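Long-range contact in lipoprotein (Colwellia psychrerythraea, PDB 3O0Y), which is a putative bacterial lipoprotein of unknown function, distantly related to zinc metallopeptidases and possibly a peptidase itself: residues A[123-137]-A[181-195]. Numbering follows the deposited sequence.
Sequences NIGYIDTWMGLSPFI and IIEKQTADAAQNWLP
Lys184 and Asp188, one turn apart on helix 174-190, grip the backbone of Asn123 and Gly125, where the chain enters a short beta-hairpin. Bent at its second and fourth torsions, the lysine chain brings NZ to Asn123 O (2.9 Å) and Gly125 O (2.7 Å), each met on a lone pair in the carbonyl plane. A third bond, a salt bridge, runs from NZ to the syn lone pair of Asp188 OD1. The other carboxylate oxygen, OD2, takes the N-H of Gly125 at 2.8 Å from above the carboxylate plane. Glycine suits position 125, whose phi is positive (70°) and where a beta carbon would run into Ser134 O.

Just past the end of the helix, Trp193 is crossed by Ile124 at about a right angle. Ile124 CG1, between the backbone N and carbonyl carbon (chi1 56°), sits over one indole face in a CH-pi contact, 3.6 Å from the centroid of the five-membered ring. The indole edge is used as well: NE1 donates, nearly in the ring plane, to Pro135 O (2.9 Å). A Schellman motif with Asn192 as its C-prime residue ends the helix just before this tryptophan. Farther on, Pro195 CA makes a CH-pi contact over one face of Phe136, offset toward the rim, and Pro135 CB lies over the other, while Ile137 CD1 lies across the aliphatic part of Lys184.

A bridging water joins Pro135 O, Ile137 N and Asp188 OD2. The buried lysine and aspartate probably offset much of each other's charge while holding the entering end directly; Trp193 and the water tie down the leaving end.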
ATOM      1  N   ASN A 123       4.074  -7.658 -21.278  1.00 10.35           N
ATOM      2  CA  ASN A 123       5.046  -8.454 -20.568  1.00 10.44           C
ATOM      3  C   ASN A 123       6.065  -7.656 -19.775  1.00 10.26           C
ATOM      4  O   ASN A 123       6.908  -8.244 -19.083  1.00 10.30           O
ATOM      5  CB  ASN A 123       5.735  -9.432 -21.496  1.00 10.03           C
ATOM      6  CG  ASN A 123       6.671  -8.766 -22.441  1.00 15.09           C
ATOM      7  OD1 ASN A 123       6.615  -7.581 -22.625  1.00 17.60           O
ATOM      8  ND2 ASN A 123       7.537  -9.556 -23.092  1.00 17.03           N
ATOM      9  N   ILE A 124       5.926  -6.328 -19.826  1.00 11.03           N
ATOM     10  CA  ILE A 124       6.793  -5.402 -19.122  1.00  9.44           C
ATOM     11  C   ILE A 124       6.569  -5.341 -17.624  1.00 10.20           C
ATOM     12  O   ILE A 124       5.629  -5.953 -17.083  1.00  9.81           O
ATOM     13  CB  ILE A 124       6.718  -3.975 -19.764  1.00 11.30           C
ATOM     14  CG1 ILE A 124       5.270  -3.387 -19.837  1.00 11.73           C
ATOM     15  CG2 ILE A 124       7.254  -4.012 -21.211  1.00  9.34           C
ATOM     16  CD1 ILE A 124       4.402  -3.373 -18.548  1.00 11.96           C
ATOM     17  N   GLY A 125       7.482  -4.662 -16.943  1.00 10.26           N
ATOM     18  CA  GLY A 125       7.333  -4.494 -15.509  1.00  9.03           C
ATOM     19  C   GLY A 125       7.527  -5.748 -14.687  1.00 10.46           C
ATOM     20  O   GLY A 125       8.237  -6.675 -15.092  1.00  9.74           O
ATOM     21  N   TYR A 126       6.835  -5.820 -13.554  1.00  7.03           N
ATOM     22  CA  TYR A 126       6.966  -6.968 -12.673  1.00  7.86           C
ATOM     23  C   TYR A 126       5.663  -7.062 -11.907  1.00  8.44           C
ATOM     24  O   TYR A 126       4.984  -6.061 -11.778  1.00  9.39           O
ATOM     25  CB  TYR A 126       8.159  -6.827 -11.700  1.00  9.74           C
ATOM     26  CG  TYR A 126       7.940  -5.819 -10.576  1.00  6.07           C
ATOM     27  CD1 TYR A 126       7.486  -6.219  -9.334  1.00 10.04           C
ATOM     28  CD2 TYR A 126       8.032  -4.448 -10.811  1.00  6.99           C
ATOM     29  CE1 TYR A 126       7.251  -5.298  -8.325  1.00  9.80           C
ATOM     30  CE2 TYR A 126       7.809  -3.511  -9.769  1.00  9.90           C
ATOM     31  CZ  TYR A 126       7.365  -3.950  -8.553  1.00 11.82           C
ATOM     32  OH  TYR A 126       7.027  -3.042  -7.533  1.00 12.08           O
ATOM     33  N   ILE A 127       5.320  -8.268 -11.434  1.00  7.39           N
ATOM     34  CA  ILE A 127       4.115  -8.484 -10.600  1.00  7.50           C
ATOM     35  C   ILE A 127       4.414  -8.240  -9.138  1.00  8.05           C
ATOM     36  O   ILE A 127       5.326  -8.853  -8.566  1.00  8.88           O
ATOM     37  CB  ILE A 127       3.539  -9.892 -10.741  1.00  7.29           C
ATOM     38  CG1 ILE A 127       3.193 -10.209 -12.220  1.00  8.39           C
ATOM     39  CG2 ILE A 127       2.317 -10.072  -9.833  1.00  9.27           C
ATOM     40  CD1 ILE A 127       2.299  -9.127 -12.894  1.00  7.84           C
ATOM     41  N   ASP A 128       3.741  -7.250  -8.580  1.00  7.85           N
ATOM     42  CA  ASP A 128       3.861  -6.881  -7.188  1.00  8.49           C
ATOM     43  C   ASP A 128       2.705  -7.579  -6.392  1.00  8.58           C
ATOM     44  O   ASP A 128       1.521  -7.522  -6.799  1.00  7.65           O
ATOM     45  CB  ASP A 128       3.823  -5.319  -7.102  1.00  7.61           C
ATOM     46  CG  ASP A 128       4.173  -4.805  -5.738  1.00 13.26           C
ATOM     47  OD1 ASP A 128       5.350  -4.393  -5.573  1.00 14.52           O
ATOM     48  OD2 ASP A 128       3.299  -4.869  -4.830  1.00 10.38           O
ATOM     49  N   THR A 129       3.019  -8.201  -5.244  1.00  9.04           N
ATOM     50  CA  THR A 129       1.992  -8.877  -4.487  1.00  8.56           C
ATOM     51  C   THR A 129       0.989  -7.940  -3.876  1.00  8.66           C
ATOM     52  O   THR A 129      -0.078  -8.420  -3.455  1.00  9.15           O
ATOM     53  CB  THR A 129       2.536  -9.786  -3.375  1.00  9.71           C
ATOM     54  OG1 THR A 129       3.332  -9.004  -2.476  1.00 11.48           O
ATOM     55  CG2 THR A 129       3.443 -10.976  -4.027  1.00  9.70           C
ATOM     56  N   TRP A 130       1.268  -6.634  -3.862  1.00  7.84           N
ATOM     57  CA  TRP A 130       0.265  -5.618  -3.478  1.00  9.00           C
ATOM     58  C   TRP A 130      -0.398  -4.974  -4.687  1.00  7.90           C
ATOM     59  O   TRP A 130      -1.620  -4.990  -4.799  1.00  7.39           O
ATOM     60  CB  TRP A 130       0.911  -4.576  -2.535  1.00  8.92           C
ATOM     61  CG  TRP A 130       0.236  -3.265  -2.495  1.00  7.39           C
ATOM     62  CD1 TRP A 130      -1.015  -3.024  -1.937  1.00  9.84           C
ATOM     63  CD2 TRP A 130       0.717  -2.011  -2.969  1.00  6.61           C
ATOM     64  NE1 TRP A 130      -1.338  -1.702  -2.079  1.00 12.23           N
ATOM     65  CE2 TRP A 130      -0.299  -1.060  -2.732  1.00 11.39           C
ATOM     66  CE3 TRP A 130       1.903  -1.592  -3.607  1.00 10.22           C
ATOM     67  CZ2 TRP A 130      -0.155   0.279  -3.085  1.00 10.77           C
ATOM     68  CZ3 TRP A 130       2.031  -0.258  -3.974  1.00  9.06           C
ATOM     69  CH2 TRP A 130       1.039   0.656  -3.657  1.00  9.38           C
ATOM     70  N   MET A 131       0.411  -4.432  -5.606  1.00  6.84           N
ATOM     71  CA  MET A 131      -0.086  -3.571  -6.679  1.00  8.38           C
ATOM     72  C   MET A 131      -0.391  -4.281  -7.964  1.00  8.85           C
ATOM     73  O   MET A 131      -0.928  -3.657  -8.878  1.00  6.58           O
ATOM     74  CB  MET A 131       0.917  -2.406  -6.953  1.00  7.09           C
ATOM     75  CG  MET A 131       0.294  -1.025  -7.119  1.00  8.78           C
ATOM     76  SD  MET A 131       1.276   0.451  -7.471  1.00  2.70           S
ATOM     77  CE  MET A 131       1.494   0.127  -9.227  1.00  9.60           C
ATOM     78  N   GLY A 132      -0.154  -5.593  -8.014  1.00  7.96           N
ATOM     79  CA  GLY A 132      -0.290  -6.332  -9.267  1.00  7.81           C
ATOM     80  C   GLY A 132       0.749  -5.866 -10.269  1.00  7.82           C
ATOM     81  O   GLY A 132       1.898  -5.580  -9.901  1.00  7.90           O
ATOM     82  N   LEU A 133       0.340  -5.724 -11.536  1.00  6.27           N
ATOM     83  CA  LEU A 133       1.295  -5.313 -12.550  1.00  8.94           C
ATOM     84  C   LEU A 133       1.820  -3.916 -12.225  1.00  7.53           C
ATOM     85  O   LEU A 133       1.037  -2.962 -12.116  1.00  9.65           O
ATOM     86  CB  LEU A 133       0.681  -5.316 -13.931  1.00  8.92           C
ATOM     87  CG  LEU A 133       1.534  -4.866 -15.144  1.00 10.57           C
ATOM     88  CD1 LEU A 133       2.817  -5.689 -15.307  1.00  8.37           C
ATOM     89  CD2 LEU A 133       0.652  -4.850 -16.433  1.00 11.15           C
ATOM     90  N   SER A 134       3.148  -3.789 -12.155  1.00  8.73           N
ATOM     91  CA  SER A 134       3.771  -2.546 -11.793  1.00  7.33           C
ATOM     92  C   SER A 134       4.780  -2.224 -12.914  1.00  7.89           C
ATOM     93  O   SER A 134       5.514  -3.071 -13.275  1.00  9.23           O
ATOM     94  CB  SER A 134       4.460  -2.720 -10.481  1.00  8.79           C
ATOM     95  OG  SER A 134       3.517  -3.033  -9.456  1.00 11.11           O
ATOM     96  N   PRO A 135       4.834  -0.974 -13.360  1.00  6.77           N
ATOM     97  CA  PRO A 135       5.515  -0.730 -14.675  1.00  7.55           C
ATOM     98  C   PRO A 135       7.018  -0.649 -14.651  1.00  8.12           C
ATOM     99  O   PRO A 135       7.652  -0.901 -15.704  1.00  8.56           O
ATOM    100  CB  PRO A 135       4.928   0.613 -15.104  1.00  9.48           C
ATOM    101  CG  PRO A 135       4.491   1.310 -13.847  1.00  7.69           C
ATOM    102  CD  PRO A 135       4.008   0.201 -12.947  1.00  9.63           C
ATOM    103  N   PHE A 136       7.625  -0.259 -13.535  1.00  7.46           N
ATOM    104  CA  PHE A 136       9.081   0.034 -13.499  1.00 10.07           C
ATOM    105  C   PHE A 136       9.770  -0.807 -12.421  1.00  9.61           C
ATOM    106  O   PHE A 136       9.599  -0.544 -11.198  1.00 10.68           O
ATOM    107  CB  PHE A 136       9.293   1.508 -13.290  1.00  9.61           C
ATOM    108  CG  PHE A 136       8.585   2.368 -14.325  1.00  8.47           C
ATOM    109  CD1 PHE A 136       8.795   2.180 -15.685  1.00 13.42           C
ATOM    110  CD2 PHE A 136       7.676   3.319 -13.940  1.00 11.43           C
ATOM    111  CE1 PHE A 136       8.093   2.923 -16.607  1.00 12.17           C
ATOM    112  CE2 PHE A 136       6.961   4.077 -14.891  1.00 15.92           C
ATOM    113  CZ  PHE A 136       7.177   3.866 -16.221  1.00 12.67           C
ATOM    114  N   ILE A 137      10.469  -1.853 -12.866  1.00  7.98           N
ATOM    115  CA  ILE A 137      11.039  -2.830 -11.914  1.00  9.49           C
ATOM    116  C   ILE A 137      12.035  -2.150 -10.987  1.00 10.40           C
ATOM    117  O   ILE A 137      12.162  -2.549  -9.837  1.00 10.30           O
ATOM    118  CB  ILE A 137      11.562  -4.085 -12.615  1.00 10.53           C
ATOM    119  CG1 ILE A 137      11.856  -5.191 -11.625  1.00  8.50           C
ATOM    120  CG2 ILE A 137      12.801  -3.709 -13.578  1.00 11.38           C
ATOM    121  CD1 ILE A 137      12.061  -6.570 -12.263  1.00 11.28           C
ATOM    122  N   ILE A 181      17.041  -8.783 -12.284  1.00 11.66           N
ATOM    123  CA  ILE A 181      16.420  -7.431 -12.337  1.00 12.11           C
ATOM    124  C   ILE A 181      16.949  -6.639 -13.521  1.00 11.14           C
ATOM    125  O   ILE A 181      16.185  -6.087 -14.348  1.00 10.00           O
ATOM    126  CB  ILE A 181      16.573  -6.660 -11.033  1.00 11.13           C
ATOM    127  CG1 ILE A 181      15.718  -7.352  -9.938  1.00 11.78           C
ATOM    128  CG2 ILE A 181      16.180  -5.150 -11.206  1.00 12.01           C
ATOM    129  CD1 ILE A 181      15.834  -6.767  -8.578  1.00 10.92           C
ATOM    130  N   ILE A 182      18.273  -6.645 -13.690  1.00 11.71           N
ATOM    131  CA  ILE A 182      18.863  -5.983 -14.845  1.00 11.77           C
ATOM    132  C   ILE A 182      18.424  -6.596 -16.126  1.00 12.07           C
ATOM    133  O   ILE A 182      18.101  -5.871 -17.083  1.00 11.72           O
ATOM    134  CB  ILE A 182      20.435  -5.981 -14.743  1.00 12.18           C
ATOM    135  CG1 ILE A 182      20.851  -5.074 -13.572  1.00 14.32           C
ATOM    136  CG2 ILE A 182      21.049  -5.564 -16.089  1.00 12.43           C
ATOM    137  CD1 ILE A 182      22.328  -5.331 -13.004  1.00 12.52           C
ATOM    138  N   GLU A 183      18.368  -7.915 -16.176  1.00 11.79           N
ATOM    139  CA  GLU A 183      17.891  -8.584 -17.393  1.00 12.90           C
ATOM    140  C   GLU A 183      16.487  -8.150 -17.774  1.00 12.62           C
ATOM    141  O   GLU A 183      16.216  -7.966 -18.969  1.00 12.14           O
ATOM    142  CB  GLU A 183      17.922 -10.101 -17.217  1.00 14.84           C
ATOM    143  CG  GLU A 183      17.908 -10.897 -18.468  1.00 20.74           C
ATOM    144  CD  GLU A 183      17.791 -12.393 -18.172  1.00 24.65           C
ATOM    145  OE1 GLU A 183      18.141 -12.821 -17.010  1.00 23.02           O
ATOM    146  OE2 GLU A 183      17.283 -13.099 -19.104  1.00 27.55           O
ATOM    147  N   LYS A 184      15.584  -8.033 -16.784  1.00 10.16           N
ATOM    148  CA  LYS A 184      14.195  -7.590 -17.059  1.00  9.03           C
ATOM    149  C   LYS A 184      14.128  -6.107 -17.446  1.00  9.81           C
ATOM    150  O   LYS A 184      13.459  -5.738 -18.399  1.00 11.24           O
ATOM    151  CB  LYS A 184      13.283  -7.841 -15.828  1.00  9.00           C
ATOM    152  CG  LYS A 184      11.810  -7.733 -16.130  1.00 10.78           C
ATOM    153  CD  LYS A 184      11.325  -8.609 -17.287  1.00 10.73           C
ATOM    154  CE  LYS A 184       9.798  -8.621 -17.385  1.00 10.19           C
ATOM    155  NZ  LYS A 184       9.156  -7.301 -17.539  1.00  8.94           N
ATOM    156  N   GLN A 185      14.871  -5.244 -16.763  1.00  9.33           N
ATOM    157  CA  GLN A 185      14.885  -3.800 -17.092  1.00  8.38           C
ATOM    158  C   GLN A 185      15.398  -3.598 -18.554  1.00 10.24           C
ATOM    159  O   GLN A 185      14.854  -2.793 -19.325  1.00  9.67           O
ATOM    160  CB  GLN A 185      15.845  -3.132 -16.168  1.00  8.34           C
ATOM    161  CG  GLN A 185      15.855  -1.574 -16.241  1.00 11.67           C
ATOM    162  CD  GLN A 185      16.937  -0.965 -15.363  1.00 13.75           C
ATOM    163  OE1 GLN A 185      18.128  -1.293 -15.513  1.00 13.35           O
ATOM    164  NE2 GLN A 185      16.550  -0.023 -14.508  1.00 10.43           N
ATOM    165  N   THR A 186      16.374  -4.435 -18.896  1.00 10.90           N
ATOM    166  CA  THR A 186      16.956  -4.390 -20.259  1.00 10.80           C
ATOM    167  C   THR A 186      15.975  -4.877 -21.298  1.00 10.88           C
ATOM    168  O   THR A 186      15.834  -4.219 -22.346  1.00 11.74           O
ATOM    169  CB  THR A 186      18.278  -5.194 -20.341  1.00 12.25           C
ATOM    170  OG1 THR A 186      19.250  -4.518 -19.551  1.00 13.69           O
ATOM    171  CG2 THR A 186      18.818  -5.266 -21.766  1.00 11.87           C
ATOM    172  N   ALA A 187      15.285  -5.987 -21.004  1.00 10.93           N
ATOM    173  CA  ALA A 187      14.223  -6.523 -21.891  1.00 11.28           C
ATOM    174  C   ALA A 187      13.150  -5.465 -22.116  1.00 11.12           C
ATOM    175  O   ALA A 187      12.645  -5.313 -23.201  1.00  9.87           O
ATOM    176  CB  ALA A 187      13.586  -7.848 -21.313  1.00 12.26           C
ATOM    177  N   ASP A 188      12.681  -4.832 -21.038  1.00 10.44           N
ATOM    178  CA  ASP A 188      11.692  -3.794 -21.197  1.00 10.73           C
ATOM    179  C   ASP A 188      12.194  -2.609 -22.027  1.00 10.20           C
ATOM    180  O   ASP A 188      11.513  -2.160 -22.928  1.00  9.90           O
ATOM    181  CB  ASP A 188      11.215  -3.314 -19.814  1.00  9.54           C
ATOM    182  CG  ASP A 188      10.476  -4.374 -19.009  1.00 14.12           C
ATOM    183  OD1 ASP A 188      10.277  -5.518 -19.444  1.00 11.90           O
ATOM    184  OD2 ASP A 188      10.058  -4.002 -17.862  1.00 10.95           O
ATOM    185  N   ALA A 189      13.407  -2.150 -21.754  1.00 10.16           N
ATOM    186  CA  ALA A 189      14.015  -1.076 -22.535  1.00 12.08           C
ATOM    187  C   ALA A 189      14.183  -1.438 -24.036  1.00 12.11           C
ATOM    188  O   ALA A 189      14.018  -0.578 -24.908  1.00 11.25           O
ATOM    189  CB  ALA A 189      15.358  -0.622 -21.886  1.00 13.30           C
ATOM    190  N   ALA A 190      14.357  -2.716 -24.329  1.00 11.44           N
ATOM    191  CA  ALA A 190      14.477  -3.190 -25.725  1.00 12.68           C
ATOM    192  C   ALA A 190      13.161  -2.982 -26.490  1.00 13.14           C
ATOM    193  O   ALA A 190      13.177  -2.802 -27.710  1.00 15.42           O
ATOM    194  CB  ALA A 190      14.908  -4.638 -25.772  1.00 12.38           C
ATOM    195  N   GLN A 191      12.045  -2.987 -25.762  1.00 13.77           N
ATOM    196  CA  GLN A 191      10.712  -2.688 -26.284  1.00 14.57           C
ATOM    197  C   GLN A 191      10.311  -1.223 -26.107  1.00 14.28           C
ATOM    198  O   GLN A 191       9.116  -0.912 -26.173  1.00 14.31           O
ATOM    199  CB  GLN A 191       9.686  -3.426 -25.430  1.00 18.31           C
ATOM    200  CG  GLN A 191       9.526  -4.824 -25.689  1.00 20.44           C
ATOM    201  CD  GLN A 191       8.538  -5.442 -24.678  1.00 22.13           C
ATOM    202  OE1 GLN A 191       7.362  -5.059 -24.639  1.00 21.18           O
ATOM    203  NE2 GLN A 191       8.997  -6.423 -23.936  1.00 22.11           N
ATOM    204  N   ASN A 192      11.257  -0.358 -25.760  1.00 11.71           N
ATOM    205  CA  ASN A 192      11.007   1.057 -25.525  1.00 12.98           C
ATOM    206  C   ASN A 192      10.084   1.331 -24.325  1.00 12.32           C
ATOM    207  O   ASN A 192       9.426   2.341 -24.255  1.00 12.16           O
ATOM    208  CB  ASN A 192      10.393   1.710 -26.740  1.00 12.19           C
ATOM    209  CG  ASN A 192      11.362   1.710 -27.920  1.00 20.08           C
ATOM    210  OD1 ASN A 192      12.556   2.068 -27.782  1.00 24.07           O
ATOM    211  ND2 ASN A 192      10.860   1.317 -29.075  1.00 24.50           N
ATOM    212  N   TRP A 193      10.124   0.435 -23.368  1.00 10.90           N
ATOM    213  CA  TRP A 193       9.421   0.666 -22.121  1.00 11.02           C
ATOM    214  C   TRP A 193      10.467   0.947 -21.035  1.00 12.59           C
ATOM    215  O   TRP A 193      11.224   0.050 -20.616  1.00 11.27           O
ATOM    216  CB  TRP A 193       8.636  -0.587 -21.778  1.00  9.94           C
ATOM    217  CG  TRP A 193       7.772  -0.425 -20.562  1.00  8.93           C
ATOM    218  CD1 TRP A 193       8.152  -0.512 -19.267  1.00 10.43           C
ATOM    219  CD2 TRP A 193       6.382  -0.098 -20.569  1.00  8.87           C
ATOM    220  NE1 TRP A 193       7.047  -0.287 -18.448  1.00 11.08           N
ATOM    221  CE2 TRP A 193       5.966   0.006 -19.236  1.00  8.32           C
ATOM    222  CE3 TRP A 193       5.454   0.137 -21.575  1.00  9.18           C
ATOM    223  CZ2 TRP A 193       4.645   0.272 -18.900  1.00  9.44           C
ATOM    224  CZ3 TRP A 193       4.163   0.415 -21.253  1.00 11.24           C
ATOM    225  CH2 TRP A 193       3.768   0.526 -19.919  1.00 10.22           C
ATOM    226  N   LEU A 194      10.528   2.205 -20.605  1.00 14.22           N
ATOM    227  CA  LEU A 194      11.435   2.571 -19.522  1.00 15.61           C
ATOM    228  C   LEU A 194      10.999   3.790 -18.765  1.00 13.60           C
ATOM    229  O   LEU A 194      10.191   4.523 -19.221  1.00 13.38           O
ATOM    230  CB  LEU A 194      12.882   2.728 -19.982  1.00 18.48           C
ATOM    231  CG  LEU A 194      13.314   3.444 -21.251  1.00 23.26           C
ATOM    232  CD1 LEU A 194      12.286   4.358 -21.794  1.00 18.65           C
ATOM    233  CD2 LEU A 194      14.716   4.072 -20.961  1.00 21.14           C
ATOM    234  N   PRO A 195      11.569   3.985 -17.587  1.00 14.12           N
ATOM    235  CA  PRO A 195      11.003   5.047 -16.751  1.00 14.07           C
ATOM    236  C   PRO A 195      11.325   6.426 -17.341  1.00 13.44           C
ATOM    237  O   PRO A 195      12.295   6.577 -18.110  1.00 12.53           O
ATOM    238  CB  PRO A 195      11.694   4.817 -15.404  1.00 14.21           C
ATOM    239  CG  PRO A 195      12.216   3.397 -15.479  1.00 16.44           C
ATOM    240  CD  PRO A 195      12.653   3.276 -16.885  1.00 14.02           C
TER
HETATM  241  O   HOH W   1       4.559  -5.744 -23.704  1.00 17.41           O
HETATM  242  O   HOH W   2      10.168  -2.186 -15.800  1.00  9.69           O